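Local coordinates for silicatein alpha (Tethya aurantium, PDB 6ZQ3), which is a papain-family protein of the silica spicules of a marine sponge, where it probably promotes silica deposition, at residues Val59-His64 and Phe75-Ala80; Asn143-Arg146 and Val152-Ser155; Val6-Lys11 and Asn39-Gly44. One frame throughout, in Å; residues are numbered along the deposited sequence.

Contact 1 of 3, residues Val59-His64 and Phe75-Ala80; sequences VPYGNH and FLYVVA
Y61 meets Y77 and A80 of helix 71-80 in the helical domain of the papain fold, its loop held between two disulfides, C57-C99 on one flank and C23-C66 on the other. The loop opens with a beta turn: G62 N bonds to V59 O at 3.1 Å, and the backbone angles of P60 and Y61 fit type I. This puts Y61 at the third corner, its CA 6.3 Å from Y77 CA. With CG beside the backbone N and anti to the carbonyl carbon (chi1 -59°), the phenol ring is laid across the helix surface. Y77 CA stands almost exactly over the centre of the Y61 ring, 4.0 Å from the centroid and 4° off the normal, the geometry of a CH-pi contact. On the same residue, the Y77 ring turns its edge to that face: the planes lie at 77° with centroids 5.6 Å apart, an offset edge-to-face pair. Its closest approach is Y77 CD1 to Y61 CE1, at 3.5 Å. One helical turn further on, A80 CB approaches the Y61 ring obliquely, 3.6 Å from Y61 CE2 and 3.7 Å from Y61 OH. L76 adds a looser apolar touch near Y61 CD2. The contact is therefore made by one aromatic side chain spread over a helix surface, through ring, CH-pi and apolar contacts. Y77 OH is weakly hydrogen-bonded by N53 ND2, linking helix 71-80 with helix 51-57. After G62, whose positive phi redirects the chain, comes buried N63, whose amide is satisfied at both ends: ND2 bonds to S58 OG, and OD1 to N70 N.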
loop_
_atom_site.group_PDB
_atom_site.type_symbol
_atom_site.label_atom_id
_atom_site.label_comp_id
_atom_site.label_asym_id
_atom_site.label_seq_id
_atom_site.Cartn_x
_atom_site.Cartn_y
_atom_site.Cartn_z
ATOM N N VAL A 59 -2.739 -17.369 2.929
ATOM C CA VAL A 59 -1.816 -18.139 3.799
ATOM C C VAL A 59 -0.997 -19.159 3.007
ATOM O O VAL A 59 0.197 -19.308 3.266
ATOM C CB VAL A 59 -2.531 -18.818 4.998
ATOM C CG1 VAL A 59 -1.610 -19.796 5.712
ATOM C CG2 VAL A 59 -2.969 -17.759 5.982
ATOM N N PRO A 60 -1.627 -19.842 2.032
ATOM C CA PRO A 60 -0.900 -20.798 1.211
ATOM C C PRO A 60 0.048 -20.183 0.193
ATOM O O PRO A 60 0.860 -20.923 -0.388
ATOM C CB PRO A 60 -2.001 -21.568 0.488
ATOM C CG PRO A 60 -3.232 -21.340 1.303
ATOM C CD PRO A 60 -3.079 -19.931 1.785
ATOM N N TYR A 61 -0.027 -18.867 -0.028
ATOM C CA TYR A 61 0.946 -18.215 -0.922
ATOM C C TYR A 61 2.095 -17.665 -0.114
ATOM O O TYR A 61 3.040 -17.144 -0.676
ATOM C CB TYR A 61 0.286 -17.161 -1.805
ATOM C CG TYR A 61 -0.791 -17.781 -2.641
ATOM C CD1 TYR A 61 -2.051 -18.012 -2.108
ATOM C CD2 TYR A 61 -0.543 -18.204 -3.944
ATOM C CE1 TYR A 61 -3.046 -18.619 -2.853
ATOM C CE2 TYR A 61 -1.540 -18.820 -4.705
ATOM C CZ TYR A 61 -2.791 -19.013 -4.151
ATOM O OH TYR A 61 -3.806 -19.595 -4.868
ATOM N N GLY A 62 2.027 -17.825 1.206
ATOM C CA GLY A 62 3.157 -17.529 2.070
ATOM C C GLY A 62 3.006 -16.285 2.914
ATOM O O GLY A 62 3.983 -15.819 3.461
ATOM N N ASN A 63 1.790 -15.746 3.019
ATOM C CA ASN A 63 1.483 -14.716 4.007
ATOM C C ASN A 63 1.078 -15.340 5.380
ATOM O O ASN A 63 0.787 -16.534 5.457
ATOM C CB ASN A 63 0.357 -13.822 3.486
ATOM C CG ASN A 63 0.800 -12.918 2.349
ATOM O OD1 ASN A 63 1.978 -12.596 2.229
ATOM N ND2 ASN A 63 -0.153 -12.490 1.507
ATOM N N HIS A 64 1.062 -14.522 6.438
ATOM C CA HIS A 64 0.782 -14.973 7.802
ATOM C C HIS A 64 -0.515 -14.369 8.380
ATOM O O HIS A 64 -0.560 -13.937 9.512
ATOM C CB HIS A 64 1.944 -14.601 8.728
ATOM C CG HIS A 64 3.291 -15.014 8.224
ATOM N ND1 HIS A 64 4.112 -15.873 8.924
ATOM C CD2 HIS A 64 3.971 -14.671 7.105
ATOM C CE1 HIS A 64 5.236 -16.048 8.254
ATOM N NE2 HIS A 64 5.174 -15.333 7.143
ATOM N N PHE A 75 -0.067 -10.167 -4.285
ATOM C CA PHE A 75 -0.317 -10.040 -5.716
ATOM C C PHE A 75 -0.428 -11.409 -6.421
ATOM O O PHE A 75 -1.285 -11.585 -7.298
ATOM C CB PHE A 75 0.780 -9.201 -6.352
ATOM C CG PHE A 75 0.752 -7.750 -5.965
ATOM C CD1 PHE A 75 -0.441 -7.063 -5.825
ATOM C CD2 PHE A 75 1.928 -7.047 -5.822
ATOM C CE1 PHE A 75 -0.457 -5.716 -5.507
ATOM C CE2 PHE A 75 1.917 -5.696 -5.517
ATOM C CZ PHE A 75 0.723 -5.030 -5.351
ATOM N N LEU A 76 0.437 -12.351 -6.036
ATOM C CA LEU A 76 0.413 -13.759 -6.515
ATOM C C LEU A 76 -0.942 -14.424 -6.223
ATOM O O LEU A 76 -1.576 -14.991 -7.108
ATOM C CB LEU A 76 1.529 -14.536 -5.806
ATOM C CG LEU A 76 2.243 -15.725 -6.435
ATOM C CD1 LEU A 76 2.548 -15.494 -7.916
ATOM C CD2 LEU A 76 3.536 -15.985 -5.659
ATOM N N TYR A 77 -1.400 -14.314 -4.974
ATOM C CA TYR A 77 -2.747 -14.716 -4.634
ATOM C C TYR A 77 -3.781 -14.098 -5.591
ATOM O O TYR A 77 -4.564 -14.809 -6.201
ATOM C CB TYR A 77 -3.096 -14.336 -3.197
ATOM C CG TYR A 77 -4.569 -14.542 -2.934
ATOM C CD1 TYR A 77 -5.074 -15.807 -2.685
ATOM C CD2 TYR A 77 -5.460 -13.487 -3.001
ATOM C CE1 TYR A 77 -6.421 -15.999 -2.470
ATOM C CE2 TYR A 77 -6.811 -13.681 -2.800
ATOM C CZ TYR A 77 -7.283 -14.939 -2.534
ATOM O OH TYR A 77 -8.626 -15.126 -2.313
ATOM N N VAL A 78 -3.797 -12.778 -5.738
ATOM C CA VAL A 78 -4.751 -12.186 -6.678
ATOM C C VAL A 78 -4.649 -12.802 -8.076
ATOM O O VAL A 78 -5.683 -13.090 -8.674
ATOM C CB VAL A 78 -4.632 -10.666 -6.788
ATOM C CG1 VAL A 78 -5.656 -10.127 -7.775
ATOM C CG2 VAL A 78 -4.849 -10.006 -5.418
ATOM N N VAL A 79 -3.423 -12.991 -8.596
ATOM C CA VAL A 79 -3.215 -13.493 -9.974
ATOM C C VAL A 79 -3.684 -14.969 -10.082
ATOM O O VAL A 79 -4.477 -15.311 -10.967
ATOM C CB VAL A 79 -1.718 -13.410 -10.422
ATOM C CG1 VAL A 79 -1.505 -14.058 -11.803
ATOM C CG2 VAL A 79 -1.188 -11.983 -10.424
ATOM N N ALA A 80 -3.189 -15.810 -9.167
ATOM C CA ALA A 80 -3.545 -17.229 -9.083
ATOM C C ALA A 80 -5.032 -17.434 -8.827
ATOM O O ALA A 80 -5.635 -18.351 -9.376
ATOM C CB ALA A 80 -2.729 -17.925 -7.980
#

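Contact 2 of 3, residues Asn143-Arg146 and Val152-Ser155; sequences NAFR and VYDS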
loop_
_atom_site.group_PDB
_atom_site.type_symbol
_atom_site.label_atom_id
_atom_site.label_comp_id
_atom_site.label_asym_id
_atom_site.label_seq_id
_atom_site.Cartn_x
_atom_site.Cartn_y
_atom_site.Cartn_z
ATOM N N ASN A 143 9.762 5.872 17.395
ATOM C CA ASN A 143 8.660 6.411 18.137
ATOM C C ASN A 143 8.107 7.638 17.408
ATOM O O ASN A 143 6.949 8.035 17.586
ATOM C CB ASN A 143 9.163 6.768 19.520
ATOM C CG ASN A 143 8.070 6.777 20.559
ATOM O OD1 ASN A 143 7.177 5.941 20.527
ATOM N ND2 ASN A 143 8.153 7.717 21.512
ATOM N N ALA A 144 8.949 8.230 16.571
ATOM C CA ALA A 144 8.574 9.423 15.827
ATOM C C ALA A 144 7.567 9.076 14.750
ATOM O O ALA A 144 6.603 9.834 14.510
ATOM C CB ALA A 144 9.810 10.083 15.220
ATOM N N PHE A 145 7.809 7.937 14.096
ATOM C CA PHE A 145 6.844 7.373 13.160
ATOM C C PHE A 145 5.584 6.872 13.865
ATOM O O PHE A 145 4.453 7.203 13.500
ATOM C CB PHE A 145 7.456 6.199 12.387
ATOM C CG PHE A 145 6.568 5.725 11.272
ATOM C CD1 PHE A 145 6.604 6.362 10.038
ATOM C CD2 PHE A 145 5.633 4.708 11.487
ATOM C CE1 PHE A 145 5.765 5.970 9.041
ATOM C CE2 PHE A 145 4.796 4.318 10.481
ATOM C CZ PHE A 145 4.861 4.945 9.263
ATOM N N ARG A 146 5.789 6.045 14.868
ATOM C CA ARG A 146 4.686 5.502 15.630
ATOM C C ARG A 146 3.761 6.605 16.088
ATOM O O ARG A 146 2.561 6.453 16.038
ATOM C CB ARG A 146 5.260 4.727 16.810
ATOM C CG ARG A 146 4.279 3.878 17.602
ATOM C CD ARG A 146 4.014 4.503 18.955
ATOM N NE ARG A 146 3.827 3.560 20.062
ATOM C CZ ARG A 146 2.786 2.747 20.204
ATOM N NH1 ARG A 146 1.840 2.684 19.276
ATOM N NH2 ARG A 146 2.711 1.966 21.272
ATOM N N VAL A 152 7.197 17.013 7.633
ATOM C CA VAL A 152 7.989 16.040 6.863
ATOM C C VAL A 152 8.835 15.196 7.812
ATOM O O VAL A 152 9.669 15.709 8.539
ATOM C CB VAL A 152 8.902 16.723 5.803
ATOM C CG1 VAL A 152 9.920 15.747 5.220
ATOM C CG2 VAL A 152 8.072 17.326 4.671
ATOM N N TYR A 153 8.601 13.894 7.784
ATOM C CA TYR A 153 9.359 12.943 8.570
ATOM C C TYR A 153 10.736 12.838 7.951
ATOM O O TYR A 153 10.882 12.598 6.743
ATOM C CB TYR A 153 8.649 11.603 8.535
ATOM C CG TYR A 153 9.213 10.538 9.428
ATOM C CD1 TYR A 153 8.912 10.521 10.773
ATOM C CD2 TYR A 153 10.007 9.499 8.913
ATOM C CE1 TYR A 153 9.404 9.532 11.605
ATOM C CE2 TYR A 153 10.499 8.501 9.741
ATOM C CZ TYR A 153 10.182 8.524 11.082
ATOM O OH TYR A 153 10.656 7.548 11.925
ATOM N N ASP A 154 11.747 13.036 8.780
ATOM C CA ASP A 154 13.118 13.145 8.312
ATOM C C ASP A 154 13.972 12.628 9.446
ATOM O O ASP A 154 14.442 13.393 10.280
ATOM C CB ASP A 154 13.418 14.608 7.996
ATOM C CG ASP A 154 14.635 14.796 7.109
ATOM O OD1 ASP A 154 15.467 13.876 6.935
ATOM O OD2 ASP A 154 14.744 15.911 6.580
ATOM N N SER A 155 14.109 11.310 9.492
ATOM C CA SER A 155 14.641 10.602 10.638
ATOM C C SER A 155 16.124 10.300 10.428
ATOM O O SER A 155 16.551 9.887 9.352
ATOM C CB SER A 155 13.849 9.302 10.857
ATOM O OG SER A 155 14.345 8.514 11.937
#
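F145 directs the edge of its ring at the face of Y153, and the two planes stand at 82°, close to a perpendicular T. The centroids are 5.8 Å apart, yet the approach is not centred: F145 CD1 lies 4.3 Å above the Y153 plane and is displaced toward its rim. The phenol end of Y153 instead runs along the start of the F145 side chain, with Y153 OH 3.5 Å from F145 CB. Seen from Y153, its CE1 edge faces the helix backbone, 3.4 Å from F145 N, and A144 C lies near the ring plane. A144 CB closes on the same carbon, Y153 CE1, at 3.7 Å. Y153 carries CG anti to the backbone N (chi1 -173°), which extends the ring from its strand to the short helix. These elements belong to the beta domain of the papain fold: the short, weakly bonded strand 152-153 pairs in parallel with strand 196-200, Y153 bonding through its backbone to K198. Beyond Y153, the F145 ring also meets the indoles of W187 and W191, giving an aromatic cluster like the one in papain, to which the helix backbone is tied by R146 O accepting from W191 NE1. F145 touches N185, in the family's Asn-Ser-Trp signature, and so probably lies in the second shell of the active-site asparagine position.

Contact 3 of 3, residues Val6-Lys11 and Asn39-Gly44; sequences VDWRTK and NALATG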
loop_
_atom_site.group_PDB
_atom_site.type_symbol
_atom_site.label_atom_id
_atom_site.label_comp_id
_atom_site.label_asym_id
_atom_site.label_seq_id
_atom_site.Cartn_x
_atom_site.Cartn_y
_atom_site.Cartn_z
ATOM N N VAL A 6 2.487 15.395 -7.714
ATOM C CA VAL A 6 1.236 14.706 -8.008
ATOM C C VAL A 6 0.542 14.353 -6.702
ATOM O O VAL A 6 1.168 14.262 -5.664
ATOM C CB VAL A 6 1.410 13.388 -8.814
ATOM C CG1 VAL A 6 0.242 13.194 -9.779
ATOM C CG2 VAL A 6 2.706 13.379 -9.593
ATOM N N ASP A 7 -0.768 14.168 -6.783
ATOM C CA ASP A 7 -1.527 13.467 -5.775
ATOM C C ASP A 7 -2.640 12.783 -6.542
ATOM O O ASP A 7 -3.410 13.456 -7.243
ATOM C CB ASP A 7 -2.078 14.462 -4.769
ATOM C CG ASP A 7 -3.021 13.832 -3.768
ATOM O OD1 ASP A 7 -3.482 12.693 -3.973
ATOM O OD2 ASP A 7 -3.316 14.493 -2.763
ATOM N N TRP A 8 -2.736 11.458 -6.427
ATOM C CA TRP A 8 -3.639 10.691 -7.295
ATOM C C TRP A 8 -5.118 10.823 -6.929
ATOM O O TRP A 8 -5.985 10.314 -7.656
ATOM C CB TRP A 8 -3.226 9.225 -7.348
ATOM C CG TRP A 8 -2.108 9.011 -8.285
ATOM C CD1 TRP A 8 -0.828 8.677 -7.980
ATOM C CD2 TRP A 8 -2.160 9.160 -9.701
ATOM N NE1 TRP A 8 -0.079 8.600 -9.122
ATOM C CE2 TRP A 8 -0.878 8.893 -10.194
ATOM C CE3 TRP A 8 -3.179 9.483 -10.603
ATOM C CZ2 TRP A 8 -0.578 8.943 -11.548
ATOM C CZ3 TRP A 8 -2.883 9.522 -11.950
ATOM C CH2 TRP A 8 -1.591 9.259 -12.412
ATOM N N ARG A 9 -5.425 11.524 -5.831
ATOM C CA ARG A 9 -6.804 11.945 -5.608
ATOM C C ARG A 9 -7.256 12.931 -6.676
ATOM O O ARG A 9 -8.454 13.112 -6.895
ATOM C CB ARG A 9 -6.975 12.572 -4.254
ATOM C CG ARG A 9 -6.899 11.572 -3.134
ATOM C CD ARG A 9 -6.965 12.282 -1.801
ATOM N NE ARG A 9 -5.825 13.182 -1.626
ATOM C CZ ARG A 9 -5.530 13.799 -0.489
ATOM N NH1 ARG A 9 -6.300 13.627 0.587
ATOM N NH2 ARG A 9 -4.454 14.581 -0.428
ATOM N N THR A 10 -6.304 13.570 -7.337
ATOM C CA THR A 10 -6.613 14.440 -8.460
ATOM C C THR A 10 -7.273 13.686 -9.617
ATOM O O THR A 10 -8.030 14.272 -10.390
ATOM C CB THR A 10 -5.332 15.123 -8.938
ATOM O OG1 THR A 10 -4.925 16.040 -7.923
ATOM C CG2 THR A 10 -5.567 15.894 -10.165
ATOM N N LYS A 11 -6.974 12.389 -9.727
ATOM C CA LYS A 11 -7.557 11.525 -10.739
ATOM C C LYS A 11 -8.615 10.564 -10.175
ATOM O O LYS A 11 -9.020 9.612 -10.849
ATOM C CB LYS A 11 -6.436 10.765 -11.443
ATOM C CG LYS A 11 -6.175 11.259 -12.857
ATOM C CD LYS A 11 -7.310 10.829 -13.770
ATOM C CE LYS A 11 -6.936 10.921 -15.239
ATOM N NZ LYS A 11 -7.824 10.023 -16.039
ATOM N N ASN A 39 -6.710 0.210 -10.891
ATOM C CA ASN A 39 -8.010 -0.165 -11.360
ATOM C C ASN A 39 -8.898 1.047 -11.607
ATOM O O ASN A 39 -9.594 1.114 -12.594
ATOM C CB ASN A 39 -8.667 -1.084 -10.325
ATOM C CG ASN A 39 -10.063 -1.485 -10.725
ATOM O OD1 ASN A 39 -10.244 -2.271 -11.660
ATOM N ND2 ASN A 39 -11.065 -0.917 -10.054
ATOM N N ALA A 40 -8.872 1.996 -10.684
ATOM C CA ALA A 40 -9.659 3.194 -10.771
ATOM C C ALA A 40 -9.263 4.088 -11.963
ATOM O O ALA A 40 -10.110 4.687 -12.614
ATOM C CB ALA A 40 -9.516 3.960 -9.474
ATOM N N LEU A 41 -7.965 4.190 -12.196
ATOM C CA LEU A 41 -7.377 4.845 -13.361
ATOM C C LEU A 41 -7.783 4.220 -14.689
ATOM O O LEU A 41 -8.175 4.925 -15.607
ATOM C CB LEU A 41 -5.843 4.743 -13.267
ATOM C CG LEU A 41 -4.983 5.903 -12.817
ATOM C CD1 LEU A 41 -5.758 6.900 -11.999
ATOM C CD2 LEU A 41 -3.776 5.344 -12.078
ATOM N N ALA A 42 -7.629 2.904 -14.799
ATOM C CA ALA A 42 -7.983 2.174 -16.007
ATOM C C ALA A 42 -9.482 2.178 -16.265
ATOM O O ALA A 42 -9.931 2.600 -17.323
ATOM C CB ALA A 42 -7.491 0.735 -15.908
ATOM N N THR A 43 -10.246 1.696 -15.289
ATOM C CA THR A 43 -11.689 1.556 -15.430
ATOM C C THR A 43 -12.413 2.892 -15.333
ATOM O O THR A 43 -13.539 3.001 -15.785
ATOM C CB THR A 43 -12.312 0.597 -14.365
ATOM O OG1 THR A 43 -12.196 1.164 -13.060
ATOM C CG2 THR A 43 -11.651 -0.796 -14.363
ATOM N N GLY A 44 -11.788 3.894 -14.722
ATOM C CA GLY A 44 -12.435 5.190 -14.478
ATOM C C GLY A 44 -13.353 5.249 -13.261
ATOM O O GLY A 44 -13.953 6.292 -12.985
HETATM O O HOH W 1 -8.498 7.377 -16.162
#
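The last turn of helix 26-43, the long central helix of the papain fold, is packed through L41 against W8 and K11, which belong to the 3-10 turn and its exit near the N terminus. The L41 and W8 side chains cross at about a right angle. L41 CD2 lies 4.3 Å above one face of the indole, displaced toward its rim, while L41 CD1 is 3.9 Å from W8 CZ3. Next to the indole, K11 CB meets the same methyl, 4.0 Å from L41 CD1; it lies in the indole plane, at its edge, so the leucine tip is met by both side chains. W8 NE1 bonds to V128 O, which probably helps set the rotation of the ring, and V6 and W8 bond by backbone to Y172 and T170 of strand 165-173. D7 shapes the turn that carries W8 and K11: its OD1 accepts from R9 N at 2.9 Å, an Asx turn. In a salt bridge, R9 NH2 donates to the syn lone pair of D7 OD2 at 2.6 Å, the oxygen lying in the guanidinium plane. K11, bent at chi2 (-72°), carries NZ alongside the last turn. There K11 NZ donates to a water at 2.7 Å, and that water donates in turn to L41 O; the 2.5 Å modelled between water and L41 O is short and is no sign of strength.

Along the chain contact 3 closes first, then contact 1, then contact 2, with no segment interleaved. Their centres lie about 31 Å (1 and 2), 26 Å (1 and 3) and 28 Å (2 and 3) apart, and no two touch, the nearest atoms being about 10 Å apart, between contacts 1 and 3. Contacts 1 and 2 each pack within one domain, the helical and the beta domain respectively, on opposite sides of the chain's centre. Contact 3 joins the two domains: it packs the end of the central helix 26-43 on the N-terminal segment whose strand 6-7 enters the mixed sheet of the beta domain, which contact 2 also reaches.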